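Local coordinates for protein uracil-DNA glycosylase (Epstein-Barr virus, PDB 6LYJ) that is a viral member of the uracil-DNA glycosylase superfamily, with an alpha/beta fold built around a four-stranded parallel sheet, in complex with another protein, at residues 65-74 and 92-101; 27-35 and 45-56. One frame throughout, in Å; residues are numbered along the deposited sequence.

Interaction 1. Residues 65-74 and 92-101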
loop_
_atom_site.group_PDB
_atom_site.type_symbol
_atom_site.label_atom_id
_atom_site.label_comp_id
_atom_site.label_asym_id
_atom_site.label_seq_id
_atom_site.Cartn_x
_atom_site.Cartn_y
_atom_site.Cartn_z
ATOM N N TYR A 65 6.795 -11.598 7.554
ATOM C CA TYR A 65 6.858 -10.228 8.031
ATOM C C TYR A 65 5.464 -9.707 8.361
ATOM O O TYR A 65 4.494 -10.065 7.686
ATOM C CB TYR A 65 7.500 -9.294 6.988
ATOM C CG TYR A 65 8.925 -9.635 6.615
ATOM C CD1 TYR A 65 9.920 -9.705 7.582
ATOM C CD2 TYR A 65 9.276 -9.876 5.294
ATOM C CE1 TYR A 65 11.230 -10.005 7.242
ATOM C CE2 TYR A 65 10.577 -10.180 4.944
ATOM C CZ TYR A 65 11.551 -10.243 5.923
ATOM O OH TYR A 65 12.848 -10.550 5.578
ATOM N N PRO A 66 5.325 -8.883 9.408
ATOM C CA PRO A 66 6.413 -8.618 10.355
ATOM C C PRO A 66 6.520 -9.752 11.372
ATOM O O PRO A 66 5.878 -10.792 11.183
ATOM C CB PRO A 66 5.997 -7.304 11.015
ATOM C CG PRO A 66 4.518 -7.260 10.887
ATOM C CD PRO A 66 4.138 -8.049 9.667
ATOM N N GLU A 67 7.336 -9.576 12.409
ATOM C CA GLU A 67 7.355 -10.531 13.506
ATOM C C GLU A 67 5.984 -10.594 14.174
ATOM O O GLU A 67 5.173 -9.668 14.077
ATOM C CB GLU A 67 8.427 -10.161 14.534
ATOM C CG GLU A 67 9.842 -10.405 14.047
ATOM C CD GLU A 67 10.139 -11.881 13.865
ATOM O OE1 GLU A 67 10.036 -12.638 14.854
ATOM O OE2 GLU A 67 10.452 -12.288 12.726
ATOM N N GLU A 68 5.731 -11.713 14.856
ATOM C CA GLU A 68 4.430 -11.915 15.488
ATOM C C GLU A 68 4.086 -10.779 16.446
ATOM O O GLU A 68 2.949 -10.295 16.459
ATOM C CB GLU A 68 4.395 -13.257 16.220
ATOM C CG GLU A 68 3.088 -13.479 16.969
ATOM C CD GLU A 68 3.012 -14.826 17.653
ATOM O OE1 GLU A 68 2.361 -15.732 17.099
ATOM O OE2 GLU A 68 3.617 -14.986 18.730
ATOM N N ASP A 69 5.054 -10.333 17.247
ATOM C CA ASP A 69 4.785 -9.288 18.228
ATOM C C ASP A 69 4.783 -7.890 17.621
ATOM O O ASP A 69 4.682 -6.904 18.360
ATOM C CB ASP A 69 5.795 -9.367 19.380
ATOM C CG ASP A 69 7.229 -9.090 18.942
ATOM O OD1 ASP A 69 7.471 -8.751 17.763
ATOM O OD2 ASP A 69 8.129 -9.210 19.801
ATOM N N MET A 70 4.902 -7.784 16.299
ATOM C CA MET A 70 4.728 -6.523 15.601
ATOM C C MET A 70 3.532 -6.508 14.662
ATOM O O MET A 70 3.187 -5.435 14.156
ATOM C CB MET A 70 5.996 -6.165 14.809
ATOM C CG MET A 70 7.211 -5.869 15.678
ATOM S SD MET A 70 6.960 -4.460 16.785
ATOM C CE MET A 70 6.730 -3.138 15.594
ATOM N N CYS A 71 2.890 -7.654 14.403
ATOM C CA CYS A 71 1.802 -7.644 13.431
ATOM C C CYS A 71 0.563 -6.919 13.944
ATOM O O CYS A 71 -0.307 -6.581 13.136
ATOM C CB CYS A 71 1.434 -9.072 13.000
ATOM S SG CYS A 71 0.534 -10.079 14.207
ATOM N N MET A 72 0.471 -6.654 15.251
ATOM C CA MET A 72 -0.601 -5.840 15.818
ATOM C C MET A 72 -0.114 -4.476 16.296
ATOM O O MET A 72 -0.798 -3.830 17.099
ATOM C CB MET A 72 -1.285 -6.579 16.971
ATOM C CG MET A 72 -1.894 -7.920 16.594
ATOM S SD MET A 72 -3.153 -7.792 15.305
ATOM C CE MET A 72 -3.616 -9.512 15.114
ATOM N N ALA A 73 1.065 -4.033 15.846
ATOM C CA ALA A 73 1.578 -2.741 16.298
ATOM C C ALA A 73 0.614 -1.609 15.974
ATOM O O ALA A 73 0.507 -0.645 16.742
ATOM C CB ALA A 73 2.948 -2.464 15.674
ATOM N N TRP A 74 -0.110 -1.720 14.854
ATOM C CA TRP A 74 -1.089 -0.714 14.456
ATOM C C TRP A 74 -2.168 -0.484 15.504
ATOM O O TRP A 74 -2.858 0.540 15.451
ATOM C CB TRP A 74 -1.757 -1.127 13.145
ATOM C CG TRP A 74 -2.376 -2.490 13.218
ATOM C CD1 TRP A 74 -1.776 -3.681 12.921
ATOM C CD2 TRP A 74 -3.704 -2.807 13.649
ATOM N NE1 TRP A 74 -2.653 -4.718 13.121
ATOM C CE2 TRP A 74 -3.844 -4.210 13.571
ATOM C CE3 TRP A 74 -4.792 -2.044 14.080
ATOM C CZ2 TRP A 74 -5.026 -4.862 13.913
ATOM C CZ3 TRP A 74 -5.968 -2.696 14.417
ATOM C CH2 TRP A 74 -6.074 -4.090 14.333
ATOM N N PRO A 92 1.595 -6.095 4.209
ATOM C CA PRO A 92 2.836 -5.446 4.645
ATOM C C PRO A 92 3.929 -5.542 3.591
ATOM O O PRO A 92 3.887 -6.369 2.679
ATOM C CB PRO A 92 3.220 -6.214 5.918
ATOM C CG PRO A 92 1.954 -6.884 6.363
ATOM C CD PRO A 92 1.245 -7.226 5.085
ATOM N N TYR A 93 4.913 -4.654 3.719
ATOM C CA TYR A 93 6.118 -4.771 2.914
ATOM C C TYR A 93 6.761 -6.133 3.150
ATOM O O TYR A 93 6.732 -6.661 4.265
ATOM C CB TYR A 93 7.097 -3.654 3.266
ATOM C CG TYR A 93 6.553 -2.269 3.018
ATOM C CD1 TYR A 93 6.440 -1.767 1.730
ATOM C CD2 TYR A 93 6.149 -1.464 4.076
ATOM C CE1 TYR A 93 5.942 -0.506 1.500
ATOM C CE2 TYR A 93 5.649 -0.198 3.858
ATOM C CZ TYR A 93 5.546 0.274 2.568
ATOM O OH TYR A 93 5.045 1.533 2.346
ATOM N N HIS A 94 7.349 -6.702 2.098
ATOM C CA HIS A 94 7.799 -8.088 2.139
ATOM C C HIS A 94 9.317 -8.216 2.067
ATOM O O HIS A 94 9.828 -9.283 1.714
ATOM C CB HIS A 94 7.140 -8.899 1.019
ATOM C CG HIS A 94 7.276 -8.291 -0.345
ATOM N ND1 HIS A 94 8.445 -8.345 -1.074
ATOM C CD2 HIS A 94 6.382 -7.632 -1.120
ATOM C CE1 HIS A 94 8.268 -7.739 -2.234
ATOM N NE2 HIS A 94 7.023 -7.299 -2.289
ATOM N N GLY A 95 10.048 -7.161 2.420
ATOM C CA GLY A 95 11.496 -7.204 2.356
ATOM C C GLY A 95 12.154 -6.849 3.671
ATOM O O GLY A 95 13.348 -6.536 3.710
ATOM N N GLY A 96 11.386 -6.885 4.759
ATOM C CA GLY A 96 11.898 -6.578 6.078
ATOM C C GLY A 96 11.693 -5.155 6.553
ATOM O O GLY A 96 12.091 -4.837 7.680
ATOM N N GLN A 97 11.095 -4.284 5.743
ATOM C CA GLN A 97 10.927 -2.902 6.167
ATOM C C GLN A 97 9.595 -2.644 6.867
ATOM O O GLN A 97 9.412 -1.561 7.431
ATOM C CB GLN A 97 11.099 -1.953 4.969
ATOM C CG GLN A 97 10.068 -2.074 3.866
ATOM C CD GLN A 97 10.394 -3.144 2.830
ATOM O OE1 GLN A 97 10.584 -4.313 3.161
ATOM N NE2 GLN A 97 10.440 -2.744 1.565
ATOM N N ALA A 98 8.679 -3.611 6.877
ATOM C CA ALA A 98 7.387 -3.404 7.520
ATOM C C ALA A 98 7.544 -3.278 9.032
ATOM O O ALA A 98 8.380 -3.945 9.649
ATOM C CB ALA A 98 6.434 -4.550 7.179
ATOM N N ASN A 99 6.713 -2.420 9.633
ATOM C CA ASN A 99 6.735 -2.179 11.071
ATOM C C ASN A 99 5.357 -2.343 11.704
ATOM O O ASN A 99 5.113 -1.808 12.791
ATOM C CB ASN A 99 7.302 -0.784 11.377
ATOM C CG ASN A 99 6.466 0.344 10.774
ATOM O OD1 ASN A 99 5.380 0.118 10.241
ATOM N ND2 ASN A 99 6.977 1.568 10.860
ATOM N N GLY A 100 4.445 -3.063 11.051
ATOM C CA GLY A 100 3.138 -3.296 11.626
ATOM C C GLY A 100 2.140 -2.183 11.400
ATOM O O GLY A 100 1.008 -2.280 11.896
ATOM N N LEU A 101 2.533 -1.122 10.700
ATOM C CA LEU A 101 1.654 -0.041 10.279
ATOM C C LEU A 101 1.544 -0.048 8.759
ATOM O O LEU A 101 2.491 -0.408 8.056
ATOM C CB LEU A 101 2.191 1.323 10.733
ATOM C CG LEU A 101 2.656 1.520 12.181
ATOM C CD1 LEU A 101 3.278 2.896 12.363
ATOM C CD2 LEU A 101 1.507 1.343 13.141
#

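Interaction 2. Residues 27-35 and 45-56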
loop_
_atom_site.group_PDB
_atom_site.type_symbol
_atom_site.label_atom_id
_atom_site.label_comp_id
_atom_site.label_asym_id
_atom_site.label_seq_id
_atom_site.Cartn_x
_atom_site.Cartn_y
_atom_site.Cartn_z
ATOM N N ASN A 27 -4.230 -16.350 23.389
ATOM C CA ASN A 27 -3.562 -15.091 23.084
ATOM C C ASN A 27 -3.931 -14.591 21.692
ATOM O O ASN A 27 -3.502 -15.149 20.682
ATOM C CB ASN A 27 -2.045 -15.247 23.200
ATOM C CG ASN A 27 -1.308 -13.925 23.064
ATOM O OD1 ASN A 27 -1.914 -12.852 23.103
ATOM N ND2 ASN A 27 0.008 -13.998 22.907
ATOM N N LEU A 28 -4.718 -13.519 21.648
ATOM C CA LEU A 28 -5.165 -12.926 20.398
ATOM C C LEU A 28 -4.273 -11.780 19.936
ATOM O O LEU A 28 -4.637 -11.074 18.987
ATOM C CB LEU A 28 -6.611 -12.446 20.539
ATOM C CG LEU A 28 -7.603 -13.558 20.901
ATOM C CD1 LEU A 28 -8.997 -12.993 21.142
ATOM C CD2 LEU A 28 -7.628 -14.642 19.825
ATOM N N LEU A 29 -3.138 -11.560 20.609
ATOM C CA LEU A 29 -2.108 -10.607 20.198
ATOM C C LEU A 29 -2.566 -9.155 20.262
ATOM O O LEU A 29 -1.749 -8.241 20.113
ATOM C CB LEU A 29 -1.610 -10.923 18.786
ATOM C CG LEU A 29 -0.981 -12.300 18.580
ATOM C CD1 LEU A 29 -0.689 -12.525 17.104
ATOM C CD2 LEU A 29 0.283 -12.438 19.418
ATOM N N LEU A 30 -3.849 -8.930 20.459
ATOM C CA LEU A 30 -4.399 -7.583 20.511
ATOM C C LEU A 30 -4.303 -7.011 21.921
ATOM O O LEU A 30 -4.372 -7.753 22.905
ATOM C CB LEU A 30 -5.860 -7.592 20.070
ATOM C CG LEU A 30 -6.128 -7.757 18.570
ATOM C CD1 LEU A 30 -7.597 -8.048 18.344
ATOM C CD2 LEU A 30 -5.713 -6.515 17.809
ATOM N N PRO A 31 -4.157 -5.692 22.042
ATOM C CA PRO A 31 -4.195 -5.063 23.366
ATOM C C PRO A 31 -5.569 -5.208 23.995
ATOM O O PRO A 31 -6.584 -5.369 23.311
ATOM C CB PRO A 31 -3.867 -3.590 23.083
ATOM C CG PRO A 31 -3.354 -3.560 21.672
ATOM C CD PRO A 31 -4.003 -4.698 20.970
ATOM N N ASP A 32 -5.585 -5.144 25.329
ATOM C CA ASP A 32 -6.826 -5.347 26.070
ATOM C C ASP A 32 -7.892 -4.333 25.667
ATOM O O ASP A 32 -9.085 -4.659 25.634
ATOM C CB ASP A 32 -6.557 -5.266 27.574
ATOM C CG ASP A 32 -5.687 -6.405 28.076
ATOM O OD1 ASP A 32 -5.852 -7.545 27.591
ATOM O OD2 ASP A 32 -4.839 -6.159 28.959
ATOM N N LEU A 33 -7.490 -3.093 25.380
ATOM C CA LEU A 33 -8.468 -2.093 24.962
ATOM C C LEU A 33 -9.141 -2.495 23.656
ATOM O O LEU A 33 -10.342 -2.273 23.473
ATOM C CB LEU A 33 -7.795 -0.730 24.825
ATOM C CG LEU A 33 -7.565 0.015 26.139
ATOM C CD1 LEU A 33 -6.644 1.192 25.903
ATOM C CD2 LEU A 33 -8.884 0.472 26.748
ATOM N N TRP A 34 -8.390 -3.125 22.748
ATOM C CA TRP A 34 -8.985 -3.584 21.498
ATOM C C TRP A 34 -9.900 -4.779 21.722
ATOM O O TRP A 34 -10.932 -4.904 21.054
ATOM C CB TRP A 34 -7.903 -3.897 20.467
ATOM C CG TRP A 34 -7.590 -2.702 19.630
ATOM C CD1 TRP A 34 -6.688 -1.715 19.902
ATOM C CD2 TRP A 34 -8.219 -2.343 18.394
ATOM N NE1 TRP A 34 -6.702 -0.773 18.899
ATOM C CE2 TRP A 34 -7.634 -1.136 17.962
ATOM C CE3 TRP A 34 -9.214 -2.932 17.605
ATOM C CZ2 TRP A 34 -8.011 -0.506 16.777
ATOM C CZ3 TRP A 34 -9.588 -2.304 16.429
ATOM C CH2 TRP A 34 -8.988 -1.105 16.027
ATOM N N LEU A 35 -9.531 -5.685 22.628
ATOM C CA LEU A 35 -10.435 -6.782 22.962
ATOM C C LEU A 35 -11.742 -6.248 23.534
ATOM O O LEU A 35 -12.826 -6.701 23.153
ATOM C CB LEU A 35 -9.763 -7.738 23.945
ATOM C CG LEU A 35 -8.572 -8.521 23.386
ATOM C CD1 LEU A 35 -7.905 -9.347 24.479
ATOM C CD2 LEU A 35 -8.986 -9.394 22.210
ATOM N N GLN A 45 -13.519 -15.224 18.333
ATOM C CA GLN A 45 -12.240 -15.387 19.016
ATOM C C GLN A 45 -11.506 -16.617 18.505
ATOM O O GLN A 45 -10.299 -16.568 18.250
ATOM C CB GLN A 45 -12.450 -15.497 20.526
ATOM C CG GLN A 45 -12.955 -14.236 21.204
ATOM C CD GLN A 45 -13.277 -14.464 22.667
ATOM O OE1 GLN A 45 -12.441 -14.948 23.428
ATOM N NE2 GLN A 45 -14.496 -14.117 23.070
ATOM N N ARG A 46 -12.230 -17.726 18.328
ATOM C CA ARG A 46 -11.595 -18.952 17.856
ATOM C C ARG A 46 -11.127 -18.815 16.411
ATOM O O ARG A 46 -10.064 -19.327 16.048
ATOM C CB ARG A 46 -12.559 -20.129 18.007
ATOM C CG ARG A 46 -12.710 -20.595 19.443
ATOM C CD ARG A 46 -13.833 -21.607 19.602
ATOM N NE ARG A 46 -13.616 -22.815 18.812
ATOM C CZ ARG A 46 -14.467 -23.835 18.772
ATOM N NH1 ARG A 46 -15.584 -23.782 19.474
ATOM N NH2 ARG A 46 -14.207 -24.907 18.037
ATOM N N LYS A 47 -11.898 -18.116 15.575
ATOM C CA LYS A 47 -11.493 -17.900 14.186
ATOM C C LYS A 47 -10.231 -17.043 14.098
ATOM O O LYS A 47 -9.310 -17.343 13.319
ATOM C CB LYS A 47 -12.649 -17.267 13.407
ATOM C CG LYS A 47 -13.841 -18.198 13.222
ATOM C CD LYS A 47 -15.122 -17.441 12.884
ATOM C CE LYS A 47 -15.067 -16.849 11.490
ATOM N NZ LYS A 47 -14.958 -17.908 10.457
ATOM N N LEU A 48 -10.160 -15.976 14.898
ATOM C CA LEU A 48 -8.935 -15.181 14.948
ATOM C C LEU A 48 -7.762 -16.015 15.460
ATOM O O LEU A 48 -6.655 -15.955 14.906
ATOM C CB LEU A 48 -9.149 -13.942 15.815
ATOM C CG LEU A 48 -7.901 -13.099 16.085
ATOM C CD1 LEU A 48 -7.279 -12.620 14.781
ATOM C CD2 LEU A 48 -8.242 -11.922 16.991
ATOM N N ALA A 49 -7.978 -16.769 16.546
ATOM C CA ALA A 49 -6.932 -17.650 17.057
ATOM C C ALA A 49 -6.459 -18.626 15.990
ATOM O O ALA A 49 -5.268 -18.946 15.924
ATOM C CB ALA A 49 -7.433 -18.414 18.284
ATOM N N ALA A 50 -7.370 -19.080 15.125
ATOM C CA ALA A 50 -7.002 -20.023 14.076
ATOM C C ALA A 50 -6.139 -19.351 13.018
ATOM O O ALA A 50 -5.202 -19.963 12.494
ATOM C CB ALA A 50 -8.258 -20.626 13.448
ATOM N N VAL A 51 -6.439 -18.092 12.689
ATOM C CA VAL A 51 -5.584 -17.379 11.739
ATOM C C VAL A 51 -4.189 -17.190 12.330
ATOM O O VAL A 51 -3.167 -17.378 11.647
ATOM C CB VAL A 51 -6.217 -16.036 11.341
ATOM C CG1 VAL A 51 -5.353 -15.338 10.304
ATOM C CG2 VAL A 51 -7.624 -16.249 10.808
ATOM N N ILE A 52 -4.131 -16.781 13.599
ATOM C CA ILE A 52 -2.853 -16.631 14.292
ATOM C C ILE A 52 -2.075 -17.943 14.277
ATOM O O ILE A 52 -0.860 -17.961 14.046
ATOM C CB ILE A 52 -3.092 -16.119 15.724
ATOM C CG1 ILE A 52 -3.607 -14.679 15.677
ATOM C CG2 ILE A 52 -1.823 -16.228 16.562
ATOM C CD1 ILE A 52 -4.108 -14.165 17.001
ATOM N N ALA A 53 -2.766 -19.062 14.517
ATOM C CA ALA A 53 -2.110 -20.365 14.507
ATOM C C ALA A 53 -1.583 -20.707 13.119
ATOM O O ALA A 53 -0.503 -21.295 12.984
ATOM C CB ALA A 53 -3.079 -21.440 15.005
ATOM N N CYS A 54 -2.353 -20.383 12.078
ATOM C CA CYS A 54 -1.891 -20.602 10.710
ATOM C C CYS A 54 -0.588 -19.858 10.455
ATOM O O CYS A 54 0.363 -20.417 9.887
ATOM C CB CYS A 54 -2.966 -20.155 9.718
ATOM S SG CYS A 54 -2.488 -20.296 7.980
ATOM N N VAL A 55 -0.535 -18.583 10.851
ATOM C CA VAL A 55 0.694 -17.814 10.662
ATOM C C VAL A 55 1.838 -18.440 11.453
ATOM O O VAL A 55 2.982 -18.494 10.982
ATOM C CB VAL A 55 0.479 -16.338 11.047
ATOM C CG1 VAL A 55 1.777 -15.552 10.891
ATOM C CG2 VAL A 55 -0.621 -15.713 10.200
ATOM N N ARG A 56 1.551 -18.917 12.671
ATOM C CA ARG A 56 2.585 -19.577 13.468
ATOM C C ARG A 56 3.137 -20.812 12.766
ATOM O O ARG A 56 4.344 -21.073 12.814
ATOM C CB ARG A 56 2.048 -19.949 14.851
ATOM C CG ARG A 56 1.918 -18.768 15.793
ATOM C CD ARG A 56 1.748 -19.228 17.228
ATOM N NE ARG A 56 1.543 -18.103 18.135
ATOM C CZ ARG A 56 0.479 -17.959 18.914
ATOM N NH1 ARG A 56 -0.474 -18.883 18.914
ATOM N NH2 ARG A 56 0.375 -16.901 19.706
#

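Interaction 1. Residues 65-74 and 92-101
The phenol ring of Tyr65 lies against the backbone of His94-Gly96: Gly96 N stands 3.4 Å above one face, offset toward the rim, and Gly96 CA makes a CH-pi contact over the same ring, 3.8 Å from its centroid. His94 O comes instead to the edge, near the ring plane, 3.4 Å from Tyr65 CE2. At the far end of the contact the Trp74 indole receives Gly100 O in its plane, 3.3 Å from Trp74 CD1. The same oxygen takes a weak, strongly bent bond from Trp74 N (N-H...O 121°). Residues 92-101 belong to the loop after central strand 85-89; its Pro92-Tyr93-His94 is the end of the family's Gln-Asp-Pro-Tyr-His signature. Pro66, entered through a cis peptide bond, crosses Pro92 at about a right angle, with Pro66 CD 4.1 Å from Pro92 CG. Met70 is bent at chi2 and chi3, and this folding brings CE to 3.5 Å from Asn99 O. The type I turn from Met70 to Ala73 presents Met70 O to Gly100 CA in a CA-H...O contact of 3.3 Å, while Asn99 OD1 closes an Asx turn on Leu101 N and Asn99 ND2 is hydrogen-bonded to Ser104 OG.

Interaction 2. Residues 27-35 and 45-56
Leu28 is the side chain laid most fully on helix 42-59. Its CD2 methyl settles onto the helix backbone, 3.7 Å from Gln45 O, and also touches Ala49 CB, while CD1 meets the aliphatic CG of Gln45, whose extended side chain it crosses at about a right angle. Gln45 NE2 is hydrogen-bonded to Leu40 O, and the methylene CG is what meets Leu28. Leu48 turns its CG anti to the backbone N (chi1 173°) and places CD2 3.9 Å from Leu28 CB. The same methyl is also approached obliquely by Leu30, with CD1 at 4.2 Å from Leu48 CD2.

Leu29 meets Ile52 in a different way, the two reaching tip to tip with Leu29 CD1 3.8 Å from Ile52 CD1. Ile52 CD1 also abuts the backbone of 27-28, 3.7 Å from Leu28 O. One helical turn on, the Arg56 guanidinium is laid flat over its neighbour, with Ile52 CG2 3.7 Å above the centre of its plane. Asn27 ND2 lies at the edge of the guanidinium, 4.3 Å from Arg56 NH2, donor beside donor; Arg56 NE is salt-bridged to Glu68.

Asn27 shapes the segment that delivers these leucines: its OD1 accepts from Leu29 N at 3.1 Å, the donor standing above the carbonyl plane. This closes an Asx turn on Leu29, which itself has a positive phi (67°), and the chain runs on to Pro31, the N-cap residue of helix 32-38. Leu48, Ala49 and Ile52 form an apolar strip with Gln45 and Arg56 at its two ends, typical of an amphipathic helix, here packed by Leu28-Leu30 on this flank and by Trp167 of helix 167-181 against Val51 and Val55, in the N-terminal helical part of the alpha/beta fold.

How the interactions relate
The two interactions follow one another along the chain, with centres about 16 Å apart, and they join through segment 65-74. A salt bridge links Glu68 OE1 of interaction 1 to Arg56 NE of interaction 2 at 2.7 Å. Met72, pointing away from 92-101, packs instead on 27-35, its CG 3.5 Å from Leu29 O and its SD 3.8 Å from Leu30 CD2. Trp74 and Trp34 meet edge-to-face, with Trp74 CZ3 3.8 Å from Trp34 CH2. Thus 65-74 is sandwiched between the N-terminal helical region and the signature loop. Interaction 1 alone reaches the other protein's chain, through His94 and Gln97; interaction 2 lies away from that interface.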